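PDB 3IP1: scyllo-inosose 3-dehydrogenase from Thermotoga maritima, which catalyses the NAD(+)-dependent oxidation of scyllo-inosose to 3-dehydro-scyllo-inosose, probably as a step in myo-inositol degradation. Local coordinates for residues Tyr379-Arg382 with Leu383-Asp386; Ala110-Arg113 with Arg114-Lys117. All blocks are in the same frame, centred on the assembly; numbering follows the deposited sequence.

Contact 1: residues Tyr379-Arg382 with Leu383-Asp386; sequences YIKR and LQTD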
ATOM      1  N   TYR A 379      10.676 -10.470  42.732  1.00 31.23           N
ATOM      2  CA  TYR A 379       9.972 -11.080  41.603  1.00 30.05           C
ATOM      3  C   TYR A 379      10.772 -11.099  40.302  1.00 29.49           C
ATOM      4  O   TYR A 379      10.646 -12.015  39.504  1.00 29.07           O
ATOM      5  CB  TYR A 379       8.580 -10.458  41.425  1.00 30.56           C
ATOM      6  CG  TYR A 379       7.597 -11.076  42.381  1.00 30.96           C
ATOM      7  CD1 TYR A 379       6.942 -12.271  42.055  1.00 31.75           C
ATOM      8  CD2 TYR A 379       7.368 -10.516  43.634  1.00 31.56           C
ATOM      9  CE1 TYR A 379       6.064 -12.880  42.951  1.00 32.70           C
ATOM     10  CE2 TYR A 379       6.480 -11.121  44.548  1.00 32.96           C
ATOM     11  CZ  TYR A 379       5.846 -12.302  44.198  1.00 33.89           C
ATOM     12  OH  TYR A 379       4.968 -12.902  45.072  1.00 36.38           O
ATOM     13  N   ILE A 380      11.582 -10.072  40.094  1.00 29.24           N
ATOM     14  CA  ILE A 380      12.509 -10.030  38.971  1.00 29.50           C
ATOM     15  C   ILE A 380      13.451 -11.243  39.035  1.00 29.87           C
ATOM     16  O   ILE A 380      13.770 -11.843  38.008  1.00 29.24           O
ATOM     17  CB  ILE A 380      13.302  -8.688  38.975  1.00 29.23           C
ATOM     18  CG1 ILE A 380      12.397  -7.547  38.512  1.00 29.38           C
ATOM     19  CG2 ILE A 380      14.569  -8.757  38.118  1.00 29.13           C
ATOM     20  CD1 ILE A 380      13.094  -6.175  38.465  1.00 27.25           C
ATOM     21  N   LYS A 381      13.886 -11.588  40.244  1.00 30.27           N
ATOM     22  CA  LYS A 381      14.681 -12.786  40.484  1.00 31.76           C
ATOM     23  C   LYS A 381      13.869 -14.094  40.293  1.00 32.19           C
ATOM     24  O   LYS A 381      14.306 -15.041  39.622  1.00 32.05           O
ATOM     25  CB  LYS A 381      15.294 -12.708  41.899  1.00 32.33           C
ATOM     26  CG  LYS A 381      15.486 -14.068  42.631  1.00 34.71           C
ATOM     27  CD  LYS A 381      16.945 -14.495  42.723  1.00 38.74           C
ATOM     28  CE  LYS A 381      17.549 -14.806  41.364  1.00 39.75           C
ATOM     29  NZ  LYS A 381      18.721 -15.747  41.467  1.00 39.77           N
ATOM     30  N   ARG A 382      12.691 -14.141  40.892  1.00 32.61           N
ATOM     31  CA  ARG A 382      11.835 -15.321  40.824  1.00 33.59           C
ATOM     32  C   ARG A 382      11.478 -15.670  39.379  1.00 33.46           C
ATOM     33  O   ARG A 382      11.432 -16.844  39.007  1.00 32.96           O
ATOM     34  CB  ARG A 382      10.587 -15.040  41.635  1.00 34.14           C
ATOM     35  CG  ARG A 382       9.821 -16.242  42.111  1.00 38.97           C
ATOM     36  CD  ARG A 382       9.248 -15.857  43.453  1.00 45.79           C
ATOM     37  NE  ARG A 382       7.867 -16.302  43.638  1.00 50.59           N
ATOM     38  CZ  ARG A 382       7.099 -15.934  44.663  1.00 51.89           C
ATOM     39  NH1 ARG A 382       5.853 -16.395  44.757  1.00 51.38           N
ATOM     40  NH2 ARG A 382       7.576 -15.108  45.601  1.00 52.21           N
ATOM     41  N   LEU A 383      11.273 -14.641  38.554  1.00 33.58           N
ATOM     42  CA  LEU A 383      10.887 -14.837  37.149  1.00 33.81           C
ATOM     43  C   LEU A 383      11.966 -15.511  36.308  1.00 34.13           C
ATOM     44  O   LEU A 383      11.690 -15.959  35.205  1.00 34.17           O
ATOM     45  CB  LEU A 383      10.465 -13.509  36.500  1.00 33.44           C
ATOM     46  CG  LEU A 383       9.049 -13.013  36.792  1.00 33.06           C
ATOM     47  CD1 LEU A 383       8.888 -11.568  36.331  1.00 32.48           C
ATOM     48  CD2 LEU A 383       7.998 -13.907  36.138  1.00 31.35           C
ATOM     49  N   GLN A 384      13.195 -15.577  36.817  1.00 34.80           N
ATOM     50  CA  GLN A 384      14.238 -16.354  36.142  1.00 35.24           C
ATOM     51  C   GLN A 384      13.827 -17.825  36.018  1.00 35.69           C
ATOM     52  O   GLN A 384      14.195 -18.486  35.063  1.00 35.64           O
ATOM     53  CB  GLN A 384      15.596 -16.233  36.852  1.00 34.88           C
ATOM     54  CG  GLN A 384      16.172 -14.813  36.909  1.00 34.81           C
ATOM     55  CD  GLN A 384      17.482 -14.714  37.698  1.00 35.76           C
ATOM     56  OE1 GLN A 384      18.054 -15.715  38.114  1.00 36.15           O
ATOM     57  NE2 GLN A 384      17.954 -13.498  37.903  1.00 34.53           N
ATOM     58  N   THR A 385      13.044 -18.332  36.962  1.00 36.24           N
ATOM     59  CA  THR A 385      12.774 -19.778  37.004  1.00 36.77           C
ATOM     60  C   THR A 385      11.297 -20.147  37.045  1.00 37.28           C
ATOM     61  O   THR A 385      10.927 -21.246  36.635  1.00 37.96           O
ATOM     62  CB  THR A 385      13.496 -20.467  38.204  1.00 36.55           C
ATOM     63  OG1 THR A 385      13.235 -19.735  39.412  1.00 36.34           O
ATOM     64  CG2 THR A 385      15.019 -20.546  37.963  1.00 36.31           C
ATOM     65  N   ASP A 386      10.463 -19.246  37.550  1.00 37.95           N
ATOM     66  CA  ASP A 386       9.035 -19.519  37.701  1.00 38.83           C
ATOM     67  C   ASP A 386       8.250 -19.173  36.430  1.00 39.36           C
ATOM     68  O   ASP A 386       7.860 -18.021  36.217  1.00 39.98           O
ATOM     69  CB  ASP A 386       8.470 -18.797  38.936  1.00 38.16           C
ATOM     70  CG  ASP A 386       7.022 -19.178  39.230  1.00 38.59           C
ATOM     71  OD1 ASP A 386       6.414 -19.931  38.442  1.00 37.70           O
ATOM     72  OD2 ASP A 386       6.483 -18.716  40.254  1.00 37.85           O
TER
HETATM   73  O   HOH W   1      16.427 -11.430  36.907  1.00 23.19           O
HETATM   74  O   HOH W   2      14.639 -17.429  40.580  1.00 39.81           O
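At the C-terminal end of helix 376-382, where the chain turns into the loop before strand 392-395, Lys381 and Arg382 meet Gln384 and Asp386. Leu383 N reaches Tyr379 O at 2.9 Å, an i to i+4 bond, whereas Gln384 N binds Lys381 O (3.1 Å) three residues back, from well above the carbonyl plane. Arg382 O is gripped twice, by Asp386 N in its carbonyl plane and by Thr385 N above it. Leu383 packs on Ile67 and on Val72 of helix 69-75, a helix that also carries His73, probably part of the charge relay system.

Tyr379 CE1 sits over the centre of one face of the Arg382 guanidinium, 3.6 Å above the guanidinium plane, and NH2 of Arg382 makes a salt bridge to Glu378. Asp386 OD2 sits at the guanidinium edge, but Arg382 NE is 4.4 Å from OD2, too far for a salt bridge; the other oxygen, OD1, is bonded to Ser388. Gln384 is extended beyond CG, which carries its amide across Lys381 CE, and Lys381 NZ makes a weak bond to Gln384 OE1 (3.4 Å). The other end of that amide, Gln384 NE2, donates to a water at 2.8 Å that in turn donates to Ile380 O.

Contact 2: residues Ala110-Arg113 with Arg114-Lys117; sequences AINR and RTNK
In a tight beta hairpin with a G1 bulge, the Asn112 amide bends back onto Arg114 within the turn, and Asn116 and Lys117 both stand opposite Asn112. The backbone evidence is direct: Arg113 and Arg114 have helical phi/psi values, Thr115 N closes the turn on Asn112 O at 3.1 Å, and Asn116 takes a positive phi of 56°. A weak bond from Asn116 N also goes to Asn112 O, while Asn112 N donates to Lys117 O (2.7 Å).

With CG anti to the backbone N (chi1 -178°), the Asn112 amide reaches forward over the turn, and its OD1 accepts Arg114 N at 2.9 Å, an Asx turn whose donor stands well above the carbonyl plane. The amide crosses the Arg114 side chain, its plane 77° from that of the guanidinium. Asn112 ND2 and Arg114 NE, 3.9 Å apart, are not bonded to each other; each bonds Glu123 OE2 instead, so one carboxylate oxygen joins the two groups. A leucine in place of Asn112 would probably leave Arg114 N without its side-chain acceptor and Glu123 without one of its donors.

Thr115 CG2 covers one face of the Arg114 guanidinium, offset toward the rim. Arg113 turns the other way, to Ala172 O and a cation-pi contact with Trp173. The hairpin also meets other subunits: Arg308 of the third subunit bonds Arg113 O and Arg114 O, and Asn149 of the second subunit donates to Asn116 OD1. That same oxygen lies 3.8 Å from Ile111 CG2, a methyl that also rests against Asn116 C at 3.5 Å. Thr115 completes the bend as an ST turn, its OG1 accepting Lys117 N at 3.1 Å.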
ATOM      1  N   ALA A 110       3.739  21.467  28.105  1.00 31.79           N
ATOM      2  CA  ALA A 110       3.549  20.015  28.148  1.00 31.36           C
ATOM      3  C   ALA A 110       2.152  19.638  27.663  1.00 30.95           C
ATOM      4  O   ALA A 110       1.201  19.581  28.441  1.00 30.49           O
ATOM      5  CB  ALA A 110       3.819  19.465  29.556  1.00 31.48           C
ATOM      6  N   ILE A 111       2.032  19.377  26.366  1.00 30.39           N
ATOM      7  CA  ILE A 111       0.704  19.295  25.728  1.00 30.18           C
ATOM      8  C   ILE A 111       0.123  17.886  25.665  1.00 29.90           C
ATOM      9  O   ILE A 111       0.780  16.957  25.221  1.00 29.91           O
ATOM     10  CB  ILE A 111       0.727  19.927  24.310  1.00 30.10           C
ATOM     11  CG1 ILE A 111       1.323  21.359  24.350  1.00 29.50           C
ATOM     12  CG2 ILE A 111      -0.654  19.913  23.700  1.00 29.56           C
ATOM     13  CD1 ILE A 111       0.572  22.366  25.254  1.00 27.70           C
ATOM     14  N   ASN A 112      -1.113  17.748  26.115  1.00 29.91           N
ATOM     15  CA  ASN A 112      -1.865  16.505  25.991  1.00 30.00           C
ATOM     16  C   ASN A 112      -2.510  16.443  24.603  1.00 30.56           C
ATOM     17  O   ASN A 112      -3.323  17.308  24.253  1.00 30.31           O
ATOM     18  CB  ASN A 112      -2.939  16.418  27.077  1.00 29.67           C
ATOM     19  CG  ASN A 112      -3.717  15.119  27.033  1.00 28.62           C
ATOM     20  OD1 ASN A 112      -3.552  14.331  26.117  1.00 28.20           O
ATOM     21  ND2 ASN A 112      -4.577  14.891  28.031  1.00 27.10           N
ATOM     22  N   ARG A 113      -2.140  15.429  23.822  1.00 30.45           N
ATOM     23  CA  ARG A 113      -2.712  15.237  22.487  1.00 31.06           C
ATOM     24  C   ARG A 113      -4.232  15.084  22.481  1.00 31.51           C
ATOM     25  O   ARG A 113      -4.874  15.521  21.527  1.00 31.92           O
ATOM     26  CB  ARG A 113      -2.090  14.042  21.778  1.00 30.64           C
ATOM     27  CG  ARG A 113      -0.762  14.346  21.122  1.00 30.54           C
ATOM     28  CD  ARG A 113      -0.146  13.074  20.606  1.00 30.03           C
ATOM     29  NE  ARG A 113       0.460  12.313  21.701  1.00 31.34           N
ATOM     30  CZ  ARG A 113       1.768  12.159  21.884  1.00 27.65           C
ATOM     31  NH1 ARG A 113       2.213  11.464  22.936  1.00 26.76           N
ATOM     32  NH2 ARG A 113       2.626  12.702  21.021  1.00 24.69           N
ATOM     33  N   ARG A 114      -4.802  14.482  23.531  1.00 31.83           N
ATOM     34  CA  ARG A 114      -6.267  14.388  23.669  1.00 32.34           C
ATOM     35  C   ARG A 114      -6.974  15.739  23.476  1.00 32.36           C
ATOM     36  O   ARG A 114      -8.032  15.798  22.854  1.00 32.65           O
ATOM     37  CB  ARG A 114      -6.685  13.786  25.021  1.00 32.61           C
ATOM     38  CG  ARG A 114      -8.221  13.588  25.139  1.00 33.42           C
ATOM     39  CD  ARG A 114      -8.689  13.025  26.479  1.00 32.04           C
ATOM     40  NE  ARG A 114      -8.260  13.826  27.626  1.00 35.21           N
ATOM     41  CZ  ARG A 114      -8.920  14.867  28.139  1.00 34.87           C
ATOM     42  NH1 ARG A 114     -10.058  15.295  27.608  1.00 35.92           N
ATOM     43  NH2 ARG A 114      -8.428  15.498  29.193  1.00 35.62           N
ATOM     44  N   THR A 115      -6.383  16.813  24.000  1.00 32.42           N
ATOM     45  CA  THR A 115      -7.040  18.124  24.015  1.00 32.59           C
ATOM     46  C   THR A 115      -6.298  19.166  23.203  1.00 32.91           C
ATOM     47  O   THR A 115      -6.837  20.227  22.929  1.00 33.83           O
ATOM     48  CB  THR A 115      -7.156  18.667  25.446  1.00 32.80           C
ATOM     49  OG1 THR A 115      -5.845  18.737  26.033  1.00 32.77           O
ATOM     50  CG2 THR A 115      -8.058  17.765  26.294  1.00 31.66           C
ATOM     51  N   ASN A 116      -5.060  18.870  22.823  1.00 32.94           N
ATOM     52  CA  ASN A 116      -4.145  19.875  22.294  1.00 32.86           C
ATOM     53  C   ASN A 116      -3.932  21.054  23.253  1.00 33.27           C
ATOM     54  O   ASN A 116      -3.649  22.172  22.838  1.00 33.13           O
ATOM     55  CB  ASN A 116      -4.560  20.361  20.901  1.00 33.22           C
ATOM     56  CG  ASN A 116      -3.417  21.057  20.169  1.00 33.21           C
ATOM     57  OD1 ASN A 116      -2.250  20.651  20.280  1.00 32.03           O
ATOM     58  ND2 ASN A 116      -3.743  22.102  19.425  1.00 30.87           N
ATOM     59  N   LYS A 117      -4.054  20.771  24.543  1.00 33.47           N
ATOM     60  CA  LYS A 117      -3.780  21.735  25.596  1.00 34.06           C
ATOM     61  C   LYS A 117      -2.871  21.121  26.636  1.00 33.55           C
ATOM     62  O   LYS A 117      -2.695  19.898  26.675  1.00 33.86           O
ATOM     63  CB  LYS A 117      -5.082  22.220  26.237  1.00 34.45           C
ATOM     64  CG  LYS A 117      -5.892  23.078  25.282  1.00 36.85           C
ATOM     65  CD  LYS A 117      -7.318  23.274  25.746  1.00 41.46           C
ATOM     66  CE  LYS A 117      -8.051  24.181  24.767  1.00 43.24           C
ATOM     67  NZ  LYS A 117      -9.427  24.508  25.243  1.00 48.16           N
TER

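Both contacts are local turns, partly buried and on opposite sides of the chain's centre; their centres are 39 Å apart, and they share no helix or strand. Contact 1 ends a helix and keeps within its own subunit, packing beside helix 69-75 with the side chain of Leu383 about 12 Å from a bound cadmium ion. Contact 2 lies farther out, in the GroES-like region, and is touched by two other subunits. The chemistry follows from place: in 379-386 successive backbone bonds and bridging waters do most of the joining, with one arginine-aspartate pair standing beyond salt-bridge distance, whereas 110-117 relies on a side-chain amide, a glutamate oxygen shared by that amide and an arginine, and carbonyls claimed by a neighbouring subunit.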